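Local coordinates for protein mandelate racemase/muconate lactonizing enzyme/Enolase superfamily (Rhodobacter sphaeroides, PDB 2HZG) that belongs to the enolase superfamily, pairing an N-terminal capping domain with a TIM-type barrel that binds a sodium ion, at residues L76-A86 and L103-L114. Residues are numbered along the deposited sequence; the frame is centred on the assembly and turned at random.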
# COMPACT_ATOMS: atom_id res chain seq x y z
N LEU A 76 24.96 5.78 11.09
CA LEU A 76 24.43 4.62 11.77
C LEU A 76 25.29 4.33 13.00
O LEU A 76 26.14 3.41 13.00
CB LEU A 76 24.36 3.41 10.81
CG LEU A 76 23.69 2.12 11.28
CD1 LEU A 76 22.18 2.29 11.49
CD2 LEU A 76 23.98 0.98 10.30
N ASP A 77 25.06 5.14 14.03
CA ASP A 77 25.82 5.12 15.28
C ASP A 77 25.14 4.33 16.40
O ASP A 77 25.70 4.25 17.50
CB ASP A 77 26.02 6.56 15.79
CG ASP A 77 27.01 7.34 14.95
OD1 ASP A 77 28.01 6.72 14.52
OD2 ASP A 77 26.80 8.56 14.74
N GLY A 78 23.97 3.77 16.13
CA GLY A 78 23.24 3.01 17.13
C GLY A 78 21.78 2.81 16.74
O GLY A 78 21.35 3.35 15.72
N PRO A 79 21.03 2.02 17.53
CA PRO A 79 19.64 1.69 17.24
C PRO A 79 18.75 2.89 16.91
O PRO A 79 17.90 2.79 16.03
CB PRO A 79 19.17 1.01 18.54
CG PRO A 79 20.40 0.34 19.02
CD PRO A 79 21.49 1.35 18.77
N ASP A 80 18.94 4.01 17.60
CA ASP A 80 18.18 5.22 17.35
C ASP A 80 18.28 5.72 15.91
O ASP A 80 17.33 6.32 15.43
CB ASP A 80 18.60 6.35 18.29
CG ASP A 80 18.10 6.14 19.70
OD1 ASP A 80 17.37 5.16 19.98
OD2 ASP A 80 18.44 6.99 20.55
N ASP A 81 19.42 5.50 15.25
CA ASP A 81 19.57 5.85 13.84
C ASP A 81 18.72 4.99 12.91
O ASP A 81 18.36 5.46 11.84
CB ASP A 81 21.02 5.78 13.39
CG ASP A 81 21.85 6.93 13.92
OD1 ASP A 81 21.43 8.11 13.77
OD2 ASP A 81 22.90 6.64 14.52
N ILE A 82 18.42 3.76 13.31
CA ILE A 82 17.55 2.89 12.51
C ILE A 82 16.16 3.51 12.41
O ILE A 82 15.63 3.70 11.30
CB ILE A 82 17.47 1.43 13.04
CG1 ILE A 82 18.89 0.80 13.04
CG2 ILE A 82 16.46 0.63 12.19
CD1 ILE A 82 18.99 -0.64 13.61
N ALA A 83 15.59 3.85 13.56
CA ALA A 83 14.32 4.59 13.65
C ALA A 83 14.37 5.87 12.83
O ALA A 83 13.43 6.18 12.07
CB ALA A 83 13.95 4.88 15.12
N ARG A 84 15.48 6.60 12.95
CA ARG A 84 15.65 7.86 12.24
C ARG A 84 15.62 7.65 10.73
O ARG A 84 14.93 8.37 10.00
CB ARG A 84 16.96 8.54 12.67
CG ARG A 84 17.10 9.97 12.19
CD ARG A 84 18.50 10.56 12.55
NE ARG A 84 19.60 9.73 12.04
CZ ARG A 84 19.95 9.68 10.76
NH1 ARG A 84 19.31 10.41 9.85
NH2 ARG A 84 20.96 8.90 10.39
N ILE A 85 16.38 6.66 10.27
CA ILE A 85 16.45 6.36 8.86
C ILE A 85 15.09 5.90 8.30
O ILE A 85 14.68 6.32 7.21
CB ILE A 85 17.58 5.33 8.56
CG1 ILE A 85 18.96 5.99 8.76
CG2 ILE A 85 17.44 4.76 7.12
CD1 ILE A 85 20.16 5.01 8.83
N ALA A 86 14.43 5.00 9.04
CA ALA A 86 13.08 4.53 8.66
C ALA A 86 12.06 5.67 8.56
O ALA A 86 11.26 5.72 7.62
CB ALA A 86 12.60 3.46 9.65
N LEU A 103 11.93 -0.90 2.24
CA LEU A 103 12.44 -0.56 3.57
C LEU A 103 12.59 -1.76 4.52
O LEU A 103 13.55 -1.83 5.29
CB LEU A 103 11.56 0.49 4.23
CG LEU A 103 11.91 0.90 5.68
CD1 LEU A 103 13.34 1.52 5.79
CD2 LEU A 103 10.87 1.89 6.16
N SER A 104 11.63 -2.68 4.51
CA SER A 104 11.65 -3.82 5.42
C SER A 104 13.01 -4.54 5.47
O SER A 104 13.57 -4.75 6.56
CB SER A 104 10.54 -4.83 5.05
OG SER A 104 9.24 -4.28 5.28
N GLY A 105 13.50 -4.94 4.30
CA GLY A 105 14.77 -5.67 4.18
C GLY A 105 15.96 -4.83 4.61
O GLY A 105 16.88 -5.33 5.25
N ILE A 106 15.93 -3.53 4.28
CA ILE A 106 16.98 -2.58 4.66
C ILE A 106 17.03 -2.43 6.17
O ILE A 106 18.09 -2.54 6.76
CB ILE A 106 16.77 -1.20 4.01
CG1 ILE A 106 16.98 -1.31 2.49
CG2 ILE A 106 17.70 -0.09 4.65
CD1 ILE A 106 16.37 -0.18 1.71
N GLU A 107 15.88 -2.19 6.78
CA GLU A 107 15.77 -1.94 8.20
C GLU A 107 16.24 -3.16 9.02
O GLU A 107 17.01 -3.01 9.97
CB GLU A 107 14.32 -1.52 8.53
CG GLU A 107 14.08 -0.89 9.92
CD GLU A 107 13.83 -1.94 11.01
OE1 GLU A 107 14.02 -3.18 10.78
OE2 GLU A 107 13.40 -1.53 12.10
N MET A 108 15.79 -4.36 8.66
CA MET A 108 16.26 -5.53 9.38
C MET A 108 17.77 -5.77 9.19
O MET A 108 18.42 -6.23 10.13
CB MET A 108 15.42 -6.79 9.06
CG MET A 108 15.70 -7.45 7.74
SD MET A 108 14.78 -9.00 7.51
CE MET A 108 13.10 -8.36 7.58
N ALA A 109 18.31 -5.42 8.01
CA ALA A 109 19.76 -5.51 7.75
C ALA A 109 20.55 -4.56 8.65
O ALA A 109 21.70 -4.86 9.00
CB ALA A 109 20.09 -5.24 6.26
N LEU A 110 19.94 -3.44 9.02
CA LEU A 110 20.53 -2.49 9.97
C LEU A 110 20.63 -3.06 11.38
O LEU A 110 21.66 -2.90 12.05
CB LEU A 110 19.77 -1.15 9.99
CG LEU A 110 19.69 -0.41 8.65
CD1 LEU A 110 19.08 0.98 8.87
CD2 LEU A 110 21.09 -0.33 8.05
N TRP A 111 19.57 -3.73 11.84
CA TRP A 111 19.62 -4.47 13.09
C TRP A 111 20.67 -5.58 13.08
O TRP A 111 21.39 -5.75 14.06
CB TRP A 111 18.26 -5.06 13.42
CG TRP A 111 17.24 -4.00 13.74
CD1 TRP A 111 16.25 -3.56 12.93
CD2 TRP A 111 17.14 -3.25 14.95
NE1 TRP A 111 15.52 -2.58 13.57
CE2 TRP A 111 16.05 -2.37 14.81
CE3 TRP A 111 17.87 -3.24 16.16
CZ2 TRP A 111 15.66 -1.48 15.82
CZ3 TRP A 111 17.49 -2.36 17.16
CH2 TRP A 111 16.39 -1.50 16.99
N ASP A 112 20.73 -6.33 11.97
CA ASP A 112 21.75 -7.35 11.77
C ASP A 112 23.17 -6.74 11.84
O ASP A 112 24.02 -7.23 12.58
CB ASP A 112 21.52 -8.09 10.44
CG ASP A 112 22.35 -9.37 10.33
OD1 ASP A 112 22.46 -10.12 11.33
OD2 ASP A 112 22.91 -9.63 9.24
N LEU A 113 23.39 -5.65 11.08
CA LEU A 113 24.69 -4.96 11.05
C LEU A 113 25.08 -4.46 12.44
O LEU A 113 26.16 -4.75 12.93
CB LEU A 113 24.65 -3.78 10.05
CG LEU A 113 25.94 -3.05 9.62
CD1 LEU A 113 25.70 -2.26 8.33
CD2 LEU A 113 26.54 -2.15 10.71
N LEU A 114 24.20 -3.71 13.09
CA LEU A 114 24.54 -3.20 14.42
C LEU A 114 24.74 -4.34 15.42
O LEU A 114 25.63 -4.26 16.26
CB LEU A 114 23.51 -2.17 14.93
CG LEU A 114 23.57 -0.81 14.20
CD1 LEU A 114 22.51 0.15 14.75
CD2 LEU A 114 24.93 -0.15 14.30
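I82 fits as a knob into a hole formed by E107, L110, W111 and L114. Its CD1 makes a CH-pi contact over one face of the W111 indole, 3.6 Å from the centroid of the five-membered ring and 16° off the ring normal. CG1 is anti to the carbonyl carbon (chi1 -60°), and the extended CG1–CD1 arm carries the methyl onto the indole and end to end with L114 CD1. CG2 fits between E107 CG and W111 NE1, 3.6 Å from each. The shaft of I82 also runs past L110 in the opposite sense, with I82 CG1 3.7 Å from L110 CB.

At the start of helix 79-92, L114 CD1 packs against the backbone of G78, 3.4 Å from its C atom. P79 CB meets the six-membered ring of W111 obliquely. L76 spreads its two methyls, CD2 to L110 and L113, CD1 to L114. Further along, I85 touches L110, and A86 touches L103.

E107, a wall of the hole, fixes the indole. W111 NE1 donates to E107 OE2 at 2.8 Å, in the ring plane but from well above the carboxylate plane. In the second shell, L284 N bonds to OE1 and G285 N to OE2, so OE2 is gripped twice and helix 99-118 is tied to barrel helix 284-297. On the other segment, D81 takes the N-H of D77 on OD2 and forms a salt bridge from OD1 to R84 NE at 3.0 Å.

Helices 79-86 and 103-114 run nearly antiparallel (168°); their axes come within 10.1 Å. They form a helix pair of the N-terminal domain, and L110 and L113 also touch strand 27-35 of its sheet. No hydrogen bond crosses between the two segments, so their cohesion rests on apolar shape fit and the CH-pi contact.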